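PDB 3AIN: 303aa long hypothetical esterase from Sulfolobus tokodaii, which catalyses the hydrolysis of carboxylic esters as a thermostable, dimeric carboxylesterase resembling hormone-sensitive lipase. Local coordinates for residues E44-L49 with F101-I106; P71-N76 with A140-F145; P111-I116 with C122-V127; L148-V151 with K157-G160; V178-S183 with I188-Q193. The protein carries 1 engineered substitution. All blocks are in the same frame, centred on the assembly; numbering follows the deposited sequence.

Interaction 1: E44-L49 with F101-I106; sequences EEIRSL and FVLGDI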
# COMPACT_ATOMS: atom_id res chain seq x y z
N GLU A 44 -22.36 -25.62 9.76
CA GLU A 44 -22.20 -25.30 11.18
C GLU A 44 -20.80 -25.63 11.68
O GLU A 44 -20.27 -24.92 12.53
CB GLU A 44 -23.24 -26.05 12.05
CG GLU A 44 -24.66 -25.56 11.89
CD GLU A 44 -24.82 -24.05 12.06
OE1 GLU A 44 -24.07 -23.44 12.86
OE2 GLU A 44 -25.67 -23.47 11.37
N GLU A 45 -20.28 -26.79 11.30
CA GLU A 45 -18.92 -27.17 11.71
C GLU A 45 -17.87 -26.18 11.20
O GLU A 45 -16.96 -25.78 11.95
CB GLU A 45 -18.60 -28.61 11.29
CG GLU A 45 -19.17 -29.65 12.29
CD GLU A 45 -18.93 -31.09 11.88
OE1 GLU A 45 -19.07 -31.41 10.68
OE2 GLU A 45 -18.65 -31.91 12.78
N ILE A 46 -18.03 -25.72 9.97
CA ILE A 46 -17.10 -24.75 9.42
C ILE A 46 -17.24 -23.38 10.09
O ILE A 46 -16.24 -22.73 10.37
CB ILE A 46 -17.23 -24.63 7.88
CG1 ILE A 46 -16.89 -25.99 7.24
CG2 ILE A 46 -16.28 -23.56 7.37
CD1 ILE A 46 -17.27 -26.06 5.77
N ARG A 47 -18.48 -22.97 10.38
CA ARG A 47 -18.68 -21.70 11.09
C ARG A 47 -18.02 -21.73 12.46
O ARG A 47 -17.36 -20.78 12.87
CB ARG A 47 -20.17 -21.37 11.27
CG ARG A 47 -20.86 -20.96 9.96
CD ARG A 47 -22.36 -20.80 10.18
NE ARG A 47 -23.03 -20.23 9.00
CZ ARG A 47 -24.27 -20.51 8.64
NH1 ARG A 47 -25.07 -21.21 9.45
NH2 ARG A 47 -24.76 -20.02 7.49
N SER A 48 -18.12 -22.89 13.11
CA SER A 48 -17.43 -23.07 14.39
C SER A 48 -15.91 -23.06 14.25
O SER A 48 -15.22 -22.37 15.01
CB SER A 48 -17.86 -24.40 15.05
OG SER A 48 -17.14 -24.56 16.26
N LEU A 49 -15.39 -23.76 13.24
CA LEU A 49 -13.96 -23.76 12.94
C LEU A 49 -13.38 -22.36 12.73
O LEU A 49 -12.29 -22.06 13.22
CB LEU A 49 -13.64 -24.64 11.73
CG LEU A 49 -13.59 -26.14 11.94
CD1 LEU A 49 -13.38 -26.81 10.59
CD2 LEU A 49 -12.45 -26.51 12.91
N PHE A 101 -20.72 -14.98 2.11
CA PHE A 101 -22.12 -14.76 2.52
C PHE A 101 -22.68 -15.88 3.40
O PHE A 101 -23.86 -15.84 3.72
CB PHE A 101 -23.06 -14.53 1.32
CG PHE A 101 -22.61 -13.44 0.39
CD1 PHE A 101 -22.78 -12.10 0.73
CD2 PHE A 101 -21.98 -13.75 -0.82
CE1 PHE A 101 -22.30 -11.07 -0.10
CE2 PHE A 101 -21.53 -12.74 -1.68
CZ PHE A 101 -21.70 -11.41 -1.33
N VAL A 102 -21.84 -16.85 3.73
CA VAL A 102 -22.27 -18.08 4.43
C VAL A 102 -21.57 -18.23 5.78
O VAL A 102 -22.14 -18.79 6.73
CB VAL A 102 -21.99 -19.32 3.54
CG1 VAL A 102 -22.18 -20.65 4.34
CG2 VAL A 102 -22.91 -19.27 2.29
N LEU A 103 -20.29 -17.86 5.80
CA LEU A 103 -19.40 -18.12 6.92
C LEU A 103 -18.91 -16.81 7.53
O LEU A 103 -19.17 -15.72 7.01
CB LEU A 103 -18.18 -18.94 6.47
CG LEU A 103 -18.56 -20.19 5.66
CD1 LEU A 103 -17.30 -20.74 5.04
CD2 LEU A 103 -19.21 -21.21 6.62
N GLY A 104 -18.16 -16.93 8.62
CA GLY A 104 -17.67 -15.76 9.34
C GLY A 104 -18.72 -15.03 10.16
O GLY A 104 -19.91 -15.36 10.11
N ASP A 105 -18.24 -14.19 11.08
CA ASP A 105 -19.10 -13.56 12.06
C ASP A 105 -18.24 -12.62 12.90
O ASP A 105 -17.04 -12.54 12.71
CB ASP A 105 -19.70 -14.64 12.96
CG ASP A 105 -18.70 -15.21 13.91
OD1 ASP A 105 -17.72 -15.82 13.43
OD2 ASP A 105 -18.88 -15.01 15.13
N ILE A 106 -18.87 -11.93 13.83
CA ILE A 106 -18.18 -10.93 14.64
C ILE A 106 -17.03 -11.55 15.45
O ILE A 106 -15.93 -10.99 15.50
CB ILE A 106 -19.16 -10.25 15.61
CG1 ILE A 106 -19.94 -9.16 14.88
CG2 ILE A 106 -18.41 -9.68 16.83
CD1 ILE A 106 -21.14 -8.67 15.70
O HOH W 1 -18.14 -18.26 11.69
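The carbonyl oxygen of V102 is gripped by two nitrogens of one guanidinium group. R47 NE donates to V102 O at 2.8 Å with an N-H...O angle of 150°, and R47 NH2 donates to the same atom at 3.0 Å. Both bonds lie in the guanidinium plane, which makes this a side-on fork onto a single acceptor. NE comes in almost in line with the C=O bond, whereas NH2 uses a lone pair in the carbonyl plane. The arginine chain is extended from CG to NE, and its CG packs on L103 CD2 (3.7 Å). I46 supplies the other apolar half: its CG2, anti to the backbone N (the CG1 torsion chi1 is -62°), meets L103 CD1 at 3.8 Å. At the backbone of R47, a water donates to R47 O (2.9 Å) and to D105 OD1 (3.0 Å).

Helix 43-54 thereby covers the loop after strand 92-96, just beyond the HGGG sequence that shapes the oxyanion hole in this family. Helix 220-230 also packs on V102 and L103. With E44 OE2 weakly bonded to R47 NH1 and E134 paired to NH2, the arginine probably stays charged, and its two-nitrogen grip probably helps to hold the loop carbonyl in place.

Interaction 2: P71-N76 with A140-F145; sequences PGSETN and AVVDSF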
# COMPACT_ATOMS: atom_id res chain seq x y z
N PRO A 71 -31.48 -1.81 15.32
CA PRO A 71 -32.84 -2.19 14.90
C PRO A 71 -32.98 -2.10 13.39
O PRO A 71 -33.14 -1.00 12.84
CB PRO A 71 -33.72 -1.13 15.59
CG PRO A 71 -32.82 0.05 15.79
CD PRO A 71 -31.42 -0.50 15.98
N GLY A 72 -32.95 -3.24 12.72
CA GLY A 72 -33.02 -3.26 11.26
C GLY A 72 -34.45 -3.35 10.76
O GLY A 72 -35.38 -3.54 11.54
N SER A 73 -34.61 -3.19 9.45
CA SER A 73 -35.92 -3.27 8.83
C SER A 73 -36.50 -4.68 8.86
O SER A 73 -37.72 -4.86 8.91
CB SER A 73 -35.85 -2.73 7.40
OG SER A 73 -35.03 -3.56 6.58
N GLU A 74 -35.63 -5.67 8.89
CA GLU A 74 -36.06 -7.06 8.86
C GLU A 74 -35.66 -7.90 10.07
O GLU A 74 -36.09 -9.05 10.22
CB GLU A 74 -35.60 -7.73 7.56
CG GLU A 74 -36.20 -7.10 6.32
CD GLU A 74 -35.73 -7.76 5.03
OE1 GLU A 74 -34.93 -8.71 5.09
OE2 GLU A 74 -36.27 -7.40 3.97
N THR A 75 -34.73 -7.38 10.86
CA THR A 75 -34.17 -8.15 11.97
C THR A 75 -33.43 -7.20 12.90
O THR A 75 -33.19 -6.03 12.57
CB THR A 75 -33.21 -9.24 11.46
OG1 THR A 75 -32.91 -10.15 12.52
CG2 THR A 75 -31.91 -8.59 10.98
N ASN A 76 -33.15 -7.66 14.11
CA ASN A 76 -32.28 -6.92 14.99
C ASN A 76 -30.85 -7.39 14.72
O ASN A 76 -30.58 -8.58 14.74
CB ASN A 76 -32.66 -7.19 16.46
CG ASN A 76 -33.96 -6.51 16.86
OD1 ASN A 76 -34.24 -5.39 16.43
ND2 ASN A 76 -34.71 -7.15 17.74
N ALA A 140 -28.35 -10.21 3.45
CA ALA A 140 -27.08 -9.64 3.87
C ALA A 140 -26.97 -8.16 3.49
O ALA A 140 -26.39 -7.37 4.23
CB ALA A 140 -25.90 -10.45 3.28
N VAL A 141 -27.46 -7.83 2.30
CA VAL A 141 -27.43 -6.45 1.81
C VAL A 141 -28.37 -5.56 2.62
O VAL A 141 -28.03 -4.42 2.97
CB VAL A 141 -27.84 -6.42 0.33
CG1 VAL A 141 -27.96 -4.97 -0.17
CG2 VAL A 141 -26.83 -7.19 -0.49
N VAL A 142 -29.58 -6.07 2.86
CA VAL A 142 -30.54 -5.30 3.65
C VAL A 142 -29.94 -4.97 5.03
O VAL A 142 -29.99 -3.82 5.47
CB VAL A 142 -31.87 -6.07 3.83
CG1 VAL A 142 -32.77 -5.36 4.86
CG2 VAL A 142 -32.61 -6.19 2.49
N ASP A 143 -29.43 -5.99 5.73
CA ASP A 143 -28.79 -5.76 7.02
C ASP A 143 -27.60 -4.80 6.94
O ASP A 143 -27.40 -3.96 7.82
CB ASP A 143 -28.34 -7.07 7.66
CG ASP A 143 -29.49 -7.95 8.07
OD1 ASP A 143 -30.65 -7.55 7.88
OD2 ASP A 143 -29.22 -9.08 8.52
N SER A 144 -26.75 -4.99 5.94
CA SER A 144 -25.57 -4.13 5.83
C SER A 144 -25.91 -2.67 5.63
O SER A 144 -25.31 -1.80 6.26
CB SER A 144 -24.62 -4.64 4.72
OG SER A 144 -24.17 -5.97 5.04
N PHE A 145 -26.93 -2.41 4.81
CA PHE A 145 -27.34 -1.03 4.54
C PHE A 145 -28.07 -0.48 5.78
O PHE A 145 -27.87 0.66 6.16
CB PHE A 145 -28.27 -0.96 3.33
CG PHE A 145 -28.71 0.42 3.00
CD1 PHE A 145 -27.76 1.40 2.75
CD2 PHE A 145 -29.99 0.82 3.33
CE1 PHE A 145 -28.14 2.73 2.57
CE2 PHE A 145 -30.39 2.13 3.09
CZ PHE A 145 -29.46 3.09 2.76
O HOH W 2 -32.65 -5.67 8.71
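V142 meets the 71-76 loop with both of its methyl groups. CG1, anti to the backbone N (chi1 170°), lies 3.4 Å from S73 OG and 3.8 Å from E74 CD, while CG2 reaches E74 OE2 at 4.1 Å. The E74 chain, extended beyond CG, crosses the valine at about a right angle and lays its carboxylate against the two methyls. At the next residue, the D143 carboxylate faces a methyl instead: T75 CG2 is 3.5 Å from D143 OD1, again a crossing near 90°.

The loop is the connection of a beta hairpin, joining antiparallel strands 64-71 and 76-83 at one margin of the alpha/beta-hydrolase sheet. Helix 139-153, against which it rests, is one of those flanking that sheet. A weak backbone bond from G72 N to T75 O draws the turn together.

A water joins the two segments, donating to D143 OD1 (2.9 Å) and accepting from E74 N (3.0 Å); S73 OG is hydrogen-bonded to D146. E74 OE1 and D143 OD1, like charges 5.2 Å apart, each form a salt bridge with NH2 of R130, whose positive charge probably offsets their mutual repulsion.

Interaction 3: P111-I116 with C122-V127; sequences PLCRAI and CVTISV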
# COMPACT_ATOMS: atom_id res chain seq x y z
N PRO A 111 -10.19 -10.44 15.91
CA PRO A 111 -8.78 -10.03 15.87
C PRO A 111 -8.51 -9.03 14.76
O PRO A 111 -7.78 -8.04 14.97
CB PRO A 111 -8.03 -11.33 15.59
CG PRO A 111 -8.93 -12.39 16.16
CD PRO A 111 -10.34 -11.91 15.87
N LEU A 112 -9.05 -9.28 13.57
CA LEU A 112 -8.85 -8.34 12.47
C LEU A 112 -9.46 -6.96 12.77
O LEU A 112 -8.83 -5.95 12.52
CB LEU A 112 -9.40 -8.92 11.16
CG LEU A 112 -9.34 -7.93 9.99
CD1 LEU A 112 -7.87 -7.56 9.67
CD2 LEU A 112 -10.01 -8.56 8.73
N CYS A 113 -10.67 -6.92 13.31
CA CYS A 113 -11.27 -5.61 13.60
C CYS A 113 -10.52 -4.84 14.68
O CYS A 113 -10.43 -3.63 14.61
CB CYS A 113 -12.75 -5.74 13.98
SG CYS A 113 -13.79 -6.19 12.54
N ARG A 114 -9.96 -5.54 15.68
CA ARG A 114 -9.09 -4.85 16.65
C ARG A 114 -7.87 -4.26 15.98
O ARG A 114 -7.52 -3.09 16.20
CB ARG A 114 -8.67 -5.80 17.78
CG ARG A 114 -9.82 -6.24 18.68
CD ARG A 114 -9.37 -7.47 19.49
NE ARG A 114 -10.31 -7.86 20.52
CZ ARG A 114 -10.26 -7.43 21.78
NH1 ARG A 114 -9.33 -6.55 22.14
NH2 ARG A 114 -11.17 -7.82 22.65
N ALA A 115 -7.23 -5.03 15.10
CA ALA A 115 -6.07 -4.52 14.41
C ALA A 115 -6.38 -3.32 13.52
O ALA A 115 -5.63 -2.35 13.51
CB ALA A 115 -5.39 -5.62 13.61
N ILE A 116 -7.50 -3.37 12.80
CA ILE A 116 -7.92 -2.23 11.98
C ILE A 116 -8.20 -0.98 12.83
O ILE A 116 -7.84 0.15 12.46
CB ILE A 116 -9.15 -2.62 11.12
CG1 ILE A 116 -8.72 -3.57 9.99
CG2 ILE A 116 -9.82 -1.37 10.55
CD1 ILE A 116 -9.91 -4.16 9.21
N CYS A 122 -9.75 4.78 14.78
CA CYS A 122 -11.10 5.15 14.45
C CYS A 122 -12.03 4.13 15.11
O CYS A 122 -11.56 3.13 15.64
CB CYS A 122 -11.24 5.21 12.94
SG CYS A 122 -11.51 3.61 12.19
N VAL A 123 -13.27 4.53 15.36
CA VAL A 123 -14.24 3.57 15.87
C VAL A 123 -14.58 2.62 14.73
O VAL A 123 -14.87 3.06 13.63
CB VAL A 123 -15.53 4.28 16.33
CG1 VAL A 123 -16.61 3.27 16.70
CG2 VAL A 123 -15.20 5.18 17.51
N THR A 124 -14.52 1.34 15.02
CA THR A 124 -14.91 0.33 14.03
C THR A 124 -16.15 -0.36 14.53
O THR A 124 -16.20 -0.81 15.67
CB THR A 124 -13.77 -0.69 13.84
OG1 THR A 124 -12.61 0.03 13.39
CG2 THR A 124 -14.16 -1.74 12.77
N ILE A 125 -17.11 -0.54 13.63
CA ILE A 125 -18.35 -1.22 13.97
C ILE A 125 -18.54 -2.41 13.06
O ILE A 125 -18.84 -2.28 11.87
CB ILE A 125 -19.56 -0.28 13.91
CG1 ILE A 125 -19.32 0.87 14.90
CG2 ILE A 125 -20.85 -1.06 14.29
CD1 ILE A 125 -20.50 1.87 14.95
N SER A 126 -18.38 -3.58 13.65
CA SER A 126 -18.40 -4.83 12.91
C SER A 126 -19.79 -5.41 12.93
O SER A 126 -20.36 -5.64 14.01
CB SER A 126 -17.40 -5.81 13.52
OG SER A 126 -17.41 -7.06 12.82
N VAL A 127 -20.35 -5.64 11.74
CA VAL A 127 -21.79 -5.94 11.60
C VAL A 127 -22.04 -7.45 11.41
O VAL A 127 -21.42 -8.09 10.56
CB VAL A 127 -22.37 -5.13 10.40
CG1 VAL A 127 -23.81 -5.50 10.12
CG2 VAL A 127 -22.20 -3.66 10.67
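C113 can be followed outward from helix 110-120 onto strand 123-127. Its CA is 7.0 Å from the CA of T124, the nearest pair of alpha carbons across the two segments, and its CB points toward the strand. That CB meets T124 loosely: T124 CG2 is 4.4 Å away. At CB the chain turns so that SG stands anti to the carbonyl carbon, beside the backbone N (chi1 -71°). This rotation carries the sulfur along the strand to the next residue whose CB points toward the helix, S126, where SG lies 3.7 Å from OG and 3.8 Å from CB. The sulfur is thus about equally near both atoms of the serine side chain, a packing contact.

One helical turn further on, I116 completes the layer from the side of T124. Its CG2 is 4.2 Å from T124 OG1, a distance of simple packing; the hydroxyl has its polar partner in T117 OG1 on the same helix.

The short helix and strand axes approach to 8.8 Å and run nearly antiparallel, at 159°, as expected for the returning limb of the beta-alpha-beta unit 92-96, 110-120, 123-127. The C120-C122 disulfide ties the end of the helix to the approach to the strand. Around this layer, C113 also touches Y82 of strand 76-83, I116 leans on L93 and Y95 of strand 92-96, and L112 turns to I309 of helix 303-321, so the helix rests across three neighbouring strands of the sheet.

Interaction 4: L148-V151 with K157-G160; sequences LKWV and KFNG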
# COMPACT_ATOMS: atom_id res chain seq x y z
N LEU A 148 -25.55 0.54 8.27
CA LEU A 148 -24.87 1.76 7.92
C LEU A 148 -25.74 2.99 8.18
O LEU A 148 -25.33 3.90 8.72
CB LEU A 148 -24.43 1.75 6.47
CG LEU A 148 -23.70 2.94 5.89
CD1 LEU A 148 -24.68 3.98 5.67
CD2 LEU A 148 -22.63 3.45 6.77
N LYS A 149 -26.96 2.93 7.73
CA LYS A 149 -27.87 4.04 7.88
C LYS A 149 -28.08 4.36 9.36
O LYS A 149 -28.08 5.44 9.73
CB LYS A 149 -29.21 3.76 7.21
CG LYS A 149 -30.27 4.80 7.37
CD LYS A 149 -31.54 4.37 6.59
CE LYS A 149 -32.34 3.18 7.22
NZ LYS A 149 -32.36 1.75 6.63
N TRP A 150 -28.28 3.34 10.16
CA TRP A 150 -28.40 3.57 11.58
C TRP A 150 -27.12 4.19 12.15
O TRP A 150 -27.18 5.10 12.93
CB TRP A 150 -28.76 2.27 12.33
CG TRP A 150 -29.00 2.44 13.80
CD1 TRP A 150 -30.19 2.65 14.42
CD2 TRP A 150 -28.03 2.40 14.84
NE1 TRP A 150 -30.02 2.75 15.77
CE2 TRP A 150 -28.70 2.62 16.05
CE3 TRP A 150 -26.66 2.27 14.87
CZ2 TRP A 150 -28.04 2.65 17.24
CZ3 TRP A 150 -26.02 2.30 16.05
CH2 TRP A 150 -26.71 2.47 17.22
N VAL A 151 -25.96 3.66 11.76
CA VAL A 151 -24.74 4.28 12.28
C VAL A 151 -24.61 5.75 11.86
O VAL A 151 -24.21 6.60 12.65
CB VAL A 151 -23.45 3.48 11.88
CG1 VAL A 151 -22.21 4.26 12.28
CG2 VAL A 151 -23.46 2.14 12.60
N LYS A 157 -23.46 8.93 19.12
CA LYS A 157 -23.33 7.92 20.18
C LYS A 157 -21.87 7.50 20.34
O LYS A 157 -21.46 6.98 21.38
CB LYS A 157 -24.16 6.66 19.88
CG LYS A 157 -25.66 6.84 19.93
CD LYS A 157 -26.33 5.52 19.56
CE LYS A 157 -27.45 5.19 20.51
NZ LYS A 157 -26.93 4.55 21.73
N PHE A 158 -21.15 7.57 19.23
CA PHE A 158 -19.77 7.11 19.16
C PHE A 158 -18.77 8.28 19.11
O PHE A 158 -17.57 8.10 18.80
CB PHE A 158 -19.62 6.20 17.92
CG PHE A 158 -20.69 5.16 17.81
CD1 PHE A 158 -21.66 5.24 16.82
CD2 PHE A 158 -20.81 4.16 18.77
CE1 PHE A 158 -22.73 4.38 16.81
CE2 PHE A 158 -21.89 3.29 18.77
CZ PHE A 158 -22.80 3.33 17.73
N ASN A 159 -19.28 9.49 19.35
CA ASN A 159 -18.52 10.71 19.10
C ASN A 159 -17.91 10.71 17.69
O ASN A 159 -16.79 11.15 17.49
CB ASN A 159 -17.46 10.92 20.21
CG ASN A 159 -16.97 12.38 20.35
OD1 ASN A 159 -15.99 12.63 21.04
ND2 ASN A 159 -17.55 13.30 19.59
N GLY A 160 -18.74 10.38 16.69
CA GLY A 160 -18.28 10.15 15.31
C GLY A 160 -18.35 11.39 14.44
O GLY A 160 -18.77 11.33 13.27
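W150 and F158 meet rim to rim. The six-membered end of the indole presents CZ3 to F158 CZ at 3.8 Å and to F158 CE1 at 4.0 Å. Each contact atom lies close to the plane of the other ring, so this is an edge-to-edge approach in which neither face is used; the side chains cross at about a right angle, while the ring planes are inclined at roughly 60°. Rotation about the first bond sets this up: W150 CG is anti to the backbone N (chi1 -176°), which sends the indole out from helix 139-153 toward the segment 157-160.

K157 approaches the same end of the indole. Its aliphatic CD is 3.9 Å from W150 CH2, and its CE 4.2 Å from W150 CZ2. The lysine chain bends at chi3 and chi4, and it is the CD and CE methylenes that lie against the tryptophan. Within its own segment K157 CB sits over the centre of the F158 ring, 4.0 Å above the plane, covering one face of the phenyl group.

Beyond the contact, I68 and I70 of strand 64-71 touch W150, while V81 and Y83 of strand 76-83 receive F158. The arrangement belongs to the crossover of the alpha/beta-hydrolase fold in which helix 139-153 leads from strand 123-127 to the parallel strand 164-169, with the loop after the helix folded back on its last turns.

Interaction 5: V178-S183 with I188-Q193; sequences VTAILS and IKLKYQ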
# COMPACT_ATOMS: atom_id res chain seq x y z
N VAL A 178 -21.77 -2.34 -2.18
CA VAL A 178 -23.22 -2.24 -2.42
C VAL A 178 -23.85 -1.22 -1.47
O VAL A 178 -24.65 -0.36 -1.89
CB VAL A 178 -23.88 -3.62 -2.27
CG1 VAL A 178 -25.40 -3.52 -2.28
CG2 VAL A 178 -23.39 -4.53 -3.41
N THR A 179 -23.38 -1.22 -0.23
CA THR A 179 -23.86 -0.25 0.77
C THR A 179 -23.54 1.18 0.37
O THR A 179 -24.40 2.07 0.47
CB THR A 179 -23.25 -0.56 2.16
OG1 THR A 179 -23.78 -1.82 2.60
CG2 THR A 179 -23.67 0.49 3.16
N ALA A 180 -22.34 1.38 -0.19
CA ALA A 180 -22.00 2.70 -0.71
C ALA A 180 -22.88 3.13 -1.88
O ALA A 180 -23.33 4.29 -1.90
CB ALA A 180 -20.53 2.77 -1.09
N ILE A 181 -23.22 2.21 -2.77
CA ILE A 181 -24.14 2.52 -3.88
C ILE A 181 -25.51 2.90 -3.32
O ILE A 181 -26.12 3.87 -3.77
CB ILE A 181 -24.25 1.36 -4.89
CG1 ILE A 181 -22.91 1.22 -5.64
CG2 ILE A 181 -25.40 1.62 -5.92
CD1 ILE A 181 -22.68 -0.16 -6.19
N LEU A 182 -26.00 2.09 -2.39
CA LEU A 182 -27.34 2.35 -1.82
C LEU A 182 -27.41 3.66 -1.04
O LEU A 182 -28.46 4.29 -0.99
CB LEU A 182 -27.78 1.19 -0.93
CG LEU A 182 -28.06 -0.13 -1.65
CD1 LEU A 182 -28.21 -1.29 -0.66
CD2 LEU A 182 -29.25 -0.06 -2.61
N SER A 183 -26.28 4.04 -0.44
CA SER A 183 -26.17 5.28 0.34
C SER A 183 -26.27 6.52 -0.55
O SER A 183 -26.93 7.50 -0.20
CB SER A 183 -24.84 5.30 1.12
OG SER A 183 -24.79 4.26 2.08
N ILE A 188 -26.90 9.78 1.59
CA ILE A 188 -26.05 9.57 2.75
C ILE A 188 -24.63 9.71 2.28
O ILE A 188 -24.26 9.10 1.28
CB ILE A 188 -26.24 8.15 3.31
CG1 ILE A 188 -27.62 8.01 3.95
CG2 ILE A 188 -25.11 7.79 4.28
CD1 ILE A 188 -28.00 6.56 4.22
N LYS A 189 -23.91 10.67 2.86
CA LYS A 189 -22.62 11.10 2.33
C LYS A 189 -21.51 10.46 3.14
O LYS A 189 -21.13 10.96 4.19
CB LYS A 189 -22.49 12.63 2.40
CG LYS A 189 -23.45 13.37 1.47
CD LYS A 189 -23.94 14.68 2.08
CE LYS A 189 -25.26 15.10 1.46
NZ LYS A 189 -25.22 16.51 0.97
N LEU A 190 -20.96 9.36 2.62
CA LEU A 190 -19.86 8.67 3.27
C LEU A 190 -18.52 9.28 2.88
O LEU A 190 -18.35 9.75 1.75
CB LEU A 190 -19.87 7.21 2.81
CG LEU A 190 -21.19 6.48 3.03
CD1 LEU A 190 -21.09 5.06 2.44
CD2 LEU A 190 -21.47 6.42 4.52
N LYS A 191 -17.53 9.10 3.75
CA LYS A 191 -16.20 9.68 3.55
C LYS A 191 -15.36 8.82 2.60
O LYS A 191 -14.49 9.34 1.92
CB LYS A 191 -15.46 9.84 4.87
CG LYS A 191 -16.00 10.95 5.79
CD LYS A 191 -16.34 12.21 5.01
CE LYS A 191 -17.06 13.21 5.90
NZ LYS A 191 -16.11 14.20 6.46
N TYR A 192 -15.53 7.50 2.68
CA TYR A 192 -14.54 6.61 2.08
C TYR A 192 -15.09 5.17 2.03
O TYR A 192 -16.00 4.81 2.79
CB TYR A 192 -13.26 6.64 2.92
CG TYR A 192 -11.98 6.31 2.16
CD1 TYR A 192 -11.31 7.28 1.42
CD2 TYR A 192 -11.46 5.02 2.19
CE1 TYR A 192 -10.13 6.98 0.72
CE2 TYR A 192 -10.30 4.71 1.47
CZ TYR A 192 -9.62 5.70 0.78
OH TYR A 192 -8.46 5.40 0.06
N GLN A 193 -14.56 4.37 1.12
CA GLN A 193 -14.89 2.93 1.13
C GLN A 193 -13.58 2.13 0.98
O GLN A 193 -12.77 2.42 0.10
CB GLN A 193 -15.88 2.58 0.01
CG GLN A 193 -15.43 3.02 -1.40
CD GLN A 193 -16.48 2.71 -2.47
OE1 GLN A 193 -17.07 1.64 -2.47
NE2 GLN A 193 -16.75 3.69 -3.34
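I188 N donates to S183 O at 2.9 Å with an N-H...O angle of 164°. Beside this bond the two residues pack directly, S183 CB lying 3.9 Å from I188 CB. L190 lays one methyl, CD1, against two helix residues a turn apart: it is 3.8 Å from S183 OG and 4.2 Å from A180 CB. At the far end of the contact A180 CB meets the amide of Q193, with OE1 at 3.9 Å. Q193 begins in the position between backbone N and carbonyl carbon (chi1 54°) and is then extended, which carries its amide up from the strand to the helix.

The next shell fixes these groups. S183 OG turns back on its own helix and donates to T179 O at 2.7 Å; S183 N bonds to the same oxygen from the opposite face of its plane. The hydroxyl proton is thus spent inside the helix, leaving OG to pack against the leucine methyl. Q193 NE2 donates to P253 O, which probably helps to fix the amide with OE1 beside the alanine. Farther out, L148 of helix 139-153 lies against S183, and I164 of strand 164-169 against L190.

The whole forms the second half of the beta-alpha-beta unit 164-169, 171-185, 192-196. In alpha/beta hydrolases the helix in this place follows the nucleophile elbow, and a GxSxG sequence spanning the turn from strand 164-169 into helix 171-185 is consistent with that role here.

Read from the N terminus, interaction 1 closes the first loop, bringing helix 43-54 onto the segment after strand 92-96. Interaction 2 opens inside that loop, at the hairpin turn 71-76, and closes beyond it on helix 139-153, so the two cross. Interaction 3 is nested within the loop of interaction 2, completing one beta-alpha-beta unit. Interactions 4 and 5 follow in series as short local closures. Interaction 4 shares helix 139-153 with interaction 2, and P71 touches W150. I125 of interaction 3 packs on V151 and F158. L148 meets T179, S183 and L190, joining interactions 4 and 5 across neighbouring helices, while I106 links interaction 1 to S126.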